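PDB 3QFF: N5-carboxyaminoimidazole ribonucleotide synthetase from Bacillus anthracis, which catalyses the ATP-dependent carboxylation of aminoimidazole ribonucleotide with bicarbonate to N5-carboxyaminoimidazole ribonucleotide in purine biosynthesis. Local coordinates for residues R113-V127 with D267-P279. Numbering follows the deposited sequence.
With ADP (adenosine-5'-diphosphate), chain C.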
loop_
_atom_site.group_PDB
_atom_site.type_symbol
_atom_site.label_atom_id
_atom_site.label_comp_id
_atom_site.label_asym_id
_atom_site.label_seq_id
_atom_site.Cartn_x
_atom_site.Cartn_y
_atom_site.Cartn_z
ATOM N N ARG A 113 2.185 -3.473 -33.707
ATOM C CA ARG A 113 1.721 -2.081 -33.902
ATOM C C ARG A 113 0.667 -1.955 -34.991
ATOM O O ARG A 113 -0.269 -1.162 -34.877
ATOM C CB ARG A 113 2.887 -1.147 -34.250
ATOM C CG ARG A 113 3.910 -0.963 -33.141
ATOM C CD ARG A 113 4.806 0.239 -33.448
ATOM N NE ARG A 113 5.931 0.312 -32.520
ATOM C CZ ARG A 113 5.903 0.970 -31.362
ATOM N NH1 ARG A 113 6.980 0.974 -30.584
ATOM N NH2 ARG A 113 4.804 1.623 -30.987
ATOM N N PHE A 114 0.823 -2.735 -36.054
ATOM C CA PHE A 114 -0.163 -2.727 -37.137
ATOM C C PHE A 114 -1.482 -3.359 -36.706
ATOM O O PHE A 114 -2.538 -2.754 -36.862
ATOM C CB PHE A 114 0.391 -3.403 -38.404
ATOM C CG PHE A 114 -0.539 -3.322 -39.576
ATOM C CD1 PHE A 114 -0.620 -2.155 -40.331
ATOM C CD2 PHE A 114 -1.360 -4.390 -39.900
ATOM C CE1 PHE A 114 -1.489 -2.070 -41.417
ATOM C CE2 PHE A 114 -2.238 -4.309 -40.986
ATOM C CZ PHE A 114 -2.303 -3.139 -41.735
ATOM N N THR A 115 -1.426 -4.570 -36.156
ATOM C CA THR A 115 -2.625 -5.222 -35.615
ATOM C C THR A 115 -3.324 -4.312 -34.599
ATOM O O THR A 115 -4.559 -4.201 -34.591
ATOM C CB THR A 115 -2.282 -6.586 -34.980
ATOM O OG1 THR A 115 -1.513 -7.338 -35.918
ATOM C CG2 THR A 115 -3.532 -7.374 -34.667
ATOM N N GLU A 116 -2.515 -3.647 -33.776
ATOM C CA GLU A 116 -2.997 -2.780 -32.707
ATOM C C GLU A 116 -3.806 -1.607 -33.271
ATOM O O GLU A 116 -4.932 -1.382 -32.838
ATOM C CB GLU A 116 -1.819 -2.280 -31.858
ATOM C CG GLU A 116 -2.156 -1.384 -30.671
ATOM C CD GLU A 116 -0.921 -1.042 -29.851
ATOM O OE1 GLU A 116 0.072 -0.532 -30.425
ATOM O OE2 GLU A 116 -0.917 -1.302 -28.632
ATOM N N LYS A 117 -3.237 -0.884 -34.236
ATOM C CA LYS A 117 -3.946 0.226 -34.883
ATOM C C LYS A 117 -5.239 -0.198 -35.590
ATOM O O LYS A 117 -6.266 0.498 -35.477
ATOM C CB LYS A 117 -3.009 1.023 -35.793
ATOM C CG LYS A 117 -2.171 2.002 -34.976
ATOM C CD LYS A 117 -1.292 2.885 -35.826
ATOM C CE LYS A 117 -1.009 4.208 -35.117
ATOM N NZ LYS A 117 -0.449 4.008 -33.733
ATOM N N ASN A 118 -5.203 -1.349 -36.266
ATOM C CA ASN A 118 -6.397 -1.902 -36.905
ATOM C C ASN A 118 -7.497 -2.163 -35.890
ATOM O O ASN A 118 -8.666 -1.871 -36.153
ATOM C CB ASN A 118 -6.108 -3.230 -37.616
ATOM C CG ASN A 118 -5.314 -3.062 -38.892
ATOM O OD1 ASN A 118 -5.264 -1.983 -39.495
ATOM N ND2 ASN A 118 -4.693 -4.145 -39.325
ATOM N N ALA A 119 -7.116 -2.749 -34.754
ATOM C CA ALA A 119 -8.064 -3.073 -33.703
ATOM C C ALA A 119 -8.679 -1.788 -33.161
ATOM O O ALA A 119 -9.895 -1.720 -32.964
ATOM C CB ALA A 119 -7.405 -3.878 -32.585
ATOM N N ILE A 120 -7.845 -0.768 -32.947
ATOM C CA ILE A 120 -8.340 0.530 -32.443
ATOM C C ILE A 120 -9.358 1.147 -33.417
ATOM O O ILE A 120 -10.446 1.542 -33.020
ATOM C CB ILE A 120 -7.177 1.520 -32.148
ATOM C CG1 ILE A 120 -6.342 1.024 -30.957
ATOM C CG2 ILE A 120 -7.712 2.928 -31.858
ATOM C CD1 ILE A 120 -4.990 1.749 -30.787
ATOM N N GLU A 121 -8.994 1.212 -34.694
ATOM C CA GLU A 121 -9.880 1.771 -35.714
ATOM C C GLU A 121 -11.171 0.977 -35.852
ATOM O O GLU A 121 -12.235 1.552 -36.011
ATOM C CB GLU A 121 -9.165 1.817 -37.047
ATOM C CG GLU A 121 -8.038 2.809 -37.066
ATOM C CD GLU A 121 -7.626 3.165 -38.468
ATOM O OE1 GLU A 121 -7.305 2.233 -39.227
ATOM O OE2 GLU A 121 -7.631 4.372 -38.802
ATOM N N LYS A 122 -11.067 -0.349 -35.784
ATOM C CA LYS A 122 -12.252 -1.211 -35.843
ATOM C C LYS A 122 -13.149 -1.019 -34.627
ATOM O O LYS A 122 -14.347 -1.246 -34.704
ATOM C CB LYS A 122 -11.853 -2.679 -36.018
ATOM C CG LYS A 122 -11.291 -2.959 -37.416
ATOM C CD LYS A 122 -10.766 -4.392 -37.573
ATOM C CE LYS A 122 -10.039 -4.554 -38.912
ATOM N NZ LYS A 122 -9.584 -5.960 -39.146
ATOM N N ALA A 123 -12.566 -0.583 -33.513
ATOM C CA ALA A 123 -13.335 -0.222 -32.325
ATOM C C ALA A 123 -13.969 1.171 -32.437
ATOM O O ALA A 123 -14.685 1.590 -31.532
ATOM C CB ALA A 123 -12.453 -0.309 -31.069
ATOM N N GLY A 124 -13.689 1.883 -33.533
ATOM C CA GLY A 124 -14.301 3.191 -33.809
ATOM C C GLY A 124 -13.530 4.411 -33.296
ATOM O O GLY A 124 -14.100 5.494 -33.168
ATOM N N LEU A 125 -12.234 4.243 -33.010
ATOM C CA LEU A 125 -11.434 5.309 -32.397
ATOM C C LEU A 125 -10.320 5.825 -33.314
ATOM O O LEU A 125 -9.806 5.077 -34.152
ATOM C CB LEU A 125 -10.876 4.842 -31.048
ATOM C CG LEU A 125 -12.026 4.520 -30.078
ATOM C CD1 LEU A 125 -11.548 3.652 -28.959
ATOM C CD2 LEU A 125 -12.689 5.781 -29.548
ATOM N N PRO A 126 -9.948 7.111 -33.166
ATOM C CA PRO A 126 -8.967 7.712 -34.087
ATOM C C PRO A 126 -7.500 7.376 -33.782
ATOM O O PRO A 126 -7.089 7.315 -32.621
ATOM C CB PRO A 126 -9.207 9.220 -33.931
ATOM C CG PRO A 126 -9.822 9.377 -32.579
ATOM C CD PRO A 126 -10.576 8.119 -32.278
ATOM N N VAL A 127 -6.736 7.150 -34.844
ATOM C CA VAL A 127 -5.287 6.969 -34.762
ATOM C C VAL A 127 -4.661 7.822 -35.866
ATOM O O VAL A 127 -5.343 8.200 -36.830
ATOM C CB VAL A 127 -4.869 5.478 -34.924
ATOM C CG1 VAL A 127 -5.464 4.623 -33.801
ATOM C CG2 VAL A 127 -5.289 4.936 -36.283
ATOM N N ASP A 267 -5.797 21.892 -30.801
ATOM C CA ASP A 267 -7.176 21.911 -31.311
ATOM C C ASP A 267 -8.144 20.997 -30.563
ATOM O O ASP A 267 -9.340 20.973 -30.865
ATOM C CB ASP A 267 -7.196 21.544 -32.798
ATOM C CG ASP A 267 -6.903 22.732 -33.698
ATOM O OD1 ASP A 267 -6.346 22.513 -34.805
ATOM O OD2 ASP A 267 -7.225 23.877 -33.296
ATOM N N GLY A 268 -7.636 20.247 -29.591
ATOM C CA GLY A 268 -8.478 19.354 -28.818
ATOM C C GLY A 268 -8.730 18.007 -29.478
ATOM O O GLY A 268 -9.697 17.339 -29.146
ATOM N N GLU A 269 -7.865 17.595 -30.402
ATOM C CA GLU A 269 -7.971 16.239 -30.968
ATOM C C GLU A 269 -7.252 15.238 -30.082
ATOM O O GLU A 269 -6.216 15.557 -29.485
ATOM C CB GLU A 269 -7.354 16.153 -32.356
ATOM C CG GLU A 269 -8.121 16.870 -33.447
ATOM C CD GLU A 269 -7.290 17.039 -34.706
ATOM O OE1 GLU A 269 -7.785 16.689 -35.796
ATOM O OE2 GLU A 269 -6.132 17.514 -34.605
ATOM N N ILE A 270 -7.801 14.027 -30.012
ATOM C CA ILE A 270 -7.104 12.911 -29.395
ATOM C C ILE A 270 -6.801 11.860 -30.460
ATOM O O ILE A 270 -7.680 11.493 -31.250
ATOM C CB ILE A 270 -7.907 12.266 -28.218
ATOM C CG1 ILE A 270 -8.157 13.268 -27.079
ATOM C CG2 ILE A 270 -7.200 10.996 -27.697
ATOM C CD1 ILE A 270 -6.992 13.449 -26.119
ATOM N N TYR A 271 -5.554 11.399 -30.490
ATOM C CA TYR A 271 -5.192 10.205 -31.249
ATOM C C TYR A 271 -4.621 9.144 -30.318
ATOM O O TYR A 271 -3.802 9.460 -29.448
ATOM C CB TYR A 271 -4.207 10.550 -32.373
ATOM C CG TYR A 271 -4.806 11.535 -33.369
ATOM C CD1 TYR A 271 -4.563 12.911 -33.261
ATOM C CD2 TYR A 271 -5.655 11.093 -34.384
ATOM C CE1 TYR A 271 -5.139 13.827 -34.163
ATOM C CE2 TYR A 271 -6.234 11.990 -35.292
ATOM C CZ TYR A 271 -5.968 13.355 -35.177
ATOM O OH TYR A 271 -6.551 14.236 -36.072
ATOM N N ILE A 272 -5.060 7.896 -30.494
ATOM C CA ILE A 272 -4.549 6.785 -29.692
ATOM C C ILE A 272 -3.197 6.334 -30.243
ATOM O O ILE A 272 -3.084 6.019 -31.425
ATOM C CB ILE A 272 -5.506 5.558 -29.670
ATOM C CG1 ILE A 272 -6.976 5.976 -29.466
ATOM C CG2 ILE A 272 -5.047 4.555 -28.614
ATOM C CD1 ILE A 272 -7.299 6.632 -28.114
ATOM N N ASN A 273 -2.189 6.293 -29.380
ATOM C CA ASN A 273 -0.826 5.919 -29.779
ATOM C C ASN A 273 -0.574 4.419 -29.615
ATOM O O ASN A 273 -0.276 3.723 -30.589
ATOM C CB ASN A 273 0.200 6.735 -28.969
ATOM C CG ASN A 273 1.657 6.349 -29.272
ATOM O OD1 ASN A 273 2.075 6.277 -30.428
ATOM N ND2 ASN A 273 2.445 6.161 -28.214
ATOM N N GLU A 274 -0.667 3.931 -28.381
ATOM C CA GLU A 274 -0.477 2.506 -28.105
ATOM C C GLU A 274 -1.234 2.023 -26.874
ATOM O O GLU A 274 -1.705 2.829 -26.068
ATOM C CB GLU A 274 1.013 2.131 -28.029
ATOM C CG GLU A 274 1.820 2.844 -26.962
ATOM C CD GLU A 274 3.296 2.491 -27.045
ATOM O OE1 GLU A 274 3.724 1.981 -28.100
ATOM O OE2 GLU A 274 4.030 2.718 -26.057
ATOM N N LEU A 275 -1.354 0.703 -26.757
ATOM C CA LEU A 275 -2.056 0.058 -25.652
ATOM C C LEU A 275 -1.118 -0.880 -24.901
ATOM O O LEU A 275 -0.253 -1.499 -25.505
ATOM C CB LEU A 275 -3.239 -0.745 -26.181
ATOM C CG LEU A 275 -4.244 -0.031 -27.080
ATOM C CD1 LEU A 275 -5.298 -1.011 -27.628
ATOM C CD2 LEU A 275 -4.908 1.128 -26.335
ATOM N N ALA A 276 -1.290 -0.985 -23.592
ATOM C CA ALA A 276 -0.545 -1.969 -22.811
ATOM C C ALA A 276 -1.540 -2.694 -21.921
ATOM O O ALA A 276 -2.192 -2.064 -21.095
ATOM C CB ALA A 276 0.568 -1.281 -21.983
ATOM N N PRO A 277 -1.700 -4.019 -22.111
ATOM C CA PRO A 277 -2.715 -4.726 -21.349
ATOM C C PRO A 277 -2.166 -5.197 -19.998
ATOM O O PRO A 277 -2.175 -6.385 -19.704
ATOM C CB PRO A 277 -3.050 -5.919 -22.247
ATOM C CG PRO A 277 -1.771 -6.183 -22.984
ATOM C CD PRO A 277 -1.035 -4.890 -23.093
ATOM N N ARG A 278 -1.712 -4.252 -19.193
ATOM C CA ARG A 278 -1.162 -4.528 -17.873
ATOM C C ARG A 278 -1.076 -3.208 -17.149
ATOM O O ARG A 278 -1.225 -2.151 -17.780
ATOM C CB ARG A 278 0.248 -5.138 -18.000
ATOM C CG ARG A 278 1.138 -4.409 -19.000
ATOM C CD ARG A 278 2.623 -4.637 -18.756
ATOM N NE ARG A 278 3.387 -3.966 -19.807
ATOM C CZ ARG A 278 3.687 -2.668 -19.816
ATOM N NH1 ARG A 278 3.316 -1.868 -18.814
ATOM N NH2 ARG A 278 4.364 -2.162 -20.837
ATOM N N PRO A 279 -0.833 -3.249 -15.821
ATOM C CA PRO A 279 -0.425 -2.031 -15.141
ATOM C C PRO A 279 0.787 -1.442 -15.857
ATOM O O PRO A 279 1.623 -2.167 -16.438
ATOM C CB PRO A 279 -0.049 -2.516 -13.731
ATOM C CG PRO A 279 -0.847 -3.762 -13.544
ATOM C CD PRO A 279 -0.929 -4.396 -14.899
HETATM P PB ADP C . 7.531 3.257 -27.882
HETATM O O1B ADP C . 9.015 3.009 -28.020
HETATM O O2B ADP C . 6.701 2.009 -28.092
HETATM O O3B ADP C . 7.170 4.053 -26.651
HETATM P PA ADP C . 5.920 5.204 -29.339
HETATM O O1A ADP C . 5.225 5.435 -28.013
HETATM O O2A ADP C . 5.124 4.772 -30.549
HETATM O O3A ADP C . 7.179 4.195 -29.161
HETATM O "O5'" ADP C . 6.643 6.578 -29.756
HETATM C "C5'" ADP C . 7.711 7.091 -28.961
HETATM C "C4'" ADP C . 7.641 8.610 -28.945
HETATM O "O4'" ADP C . 7.726 9.100 -30.285
HETATM C "C3'" ADP C . 6.323 9.114 -28.378
HETATM O "O3'" ADP C . 6.448 9.435 -26.990
HETATM C "C2'" ADP C . 5.998 10.334 -29.218
HETATM O "O2'" ADP C . 6.468 11.515 -28.561
HETATM C "C1'" ADP C . 6.777 10.148 -30.511
HETATM N N9 ADP C . 5.851 9.773 -31.616
HETATM C C8 ADP C . 5.523 8.515 -31.982
HETATM N N7 ADP C . 4.658 8.516 -33.027
HETATM C C5 ADP C . 4.418 9.797 -33.353
HETATM C C6 ADP C . 3.596 10.506 -34.366
HETATM N N6 ADP C . 2.840 9.823 -35.263
HETATM N N1 ADP C . 3.630 11.862 -34.361
HETATM C C2 ADP C . 4.372 12.558 -33.478
HETATM N N3 ADP C . 5.137 11.977 -32.537
HETATM C C4 ADP C . 5.207 10.625 -32.425
#
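The guanidinium of Arg113 meets two anionic partners at its edge: ADP O2B in its plane, 2.7 Å from NH1, and the carboxylate of Glu274, whose OE1 makes a salt bridge with NH2 at 3.1 Å. The two flat groups are nearly coplanar, 11° apart, although OE1 lies somewhat out of the guanidinium plane. This is the phosphate end of an ATP-grasp nucleotide site, where helix 113-122 packs across the edge strand 270-276 of the large antiparallel sheet. One residue earlier in the strand, Asn273 ND2 donates to ADP O1A, so the helix holds the beta-phosphate through Arg113 and the strand the alpha-phosphate through Asn273. Asn273 and Glu274 form a classic beta bulge opposite Glu261, which places two consecutive side chains at the nucleotide. Lys189, Val191 and Glu196 also bond ADP.

Behind this polar row, Glu116 reaches the strand backbone with an extended chain, CG anti to the backbone N (chi1 -179°). Leu275 N donates a hydrogen bond to Glu116 OE2 from above the carboxylate plane at 2.8 Å. Lys117 bends at its last torsion to bring NZ to a salt bridge with Glu188. One turn on, Ile120 CD1 presses on Ile272 CG2 at 3.5 Å, while CG1 meets Leu275 CD1; helix 235-251 adds Leu248 against Leu275. A Schellman motif at Gly124 ends the helix and turns the chain back to the strand. There Pro126 CB and the carbonyl carbon of Val127 lie obliquely to the Tyr271 ring, and Ile272 N donates to Pro126 O at 3.0 Å, almost straight at 178°.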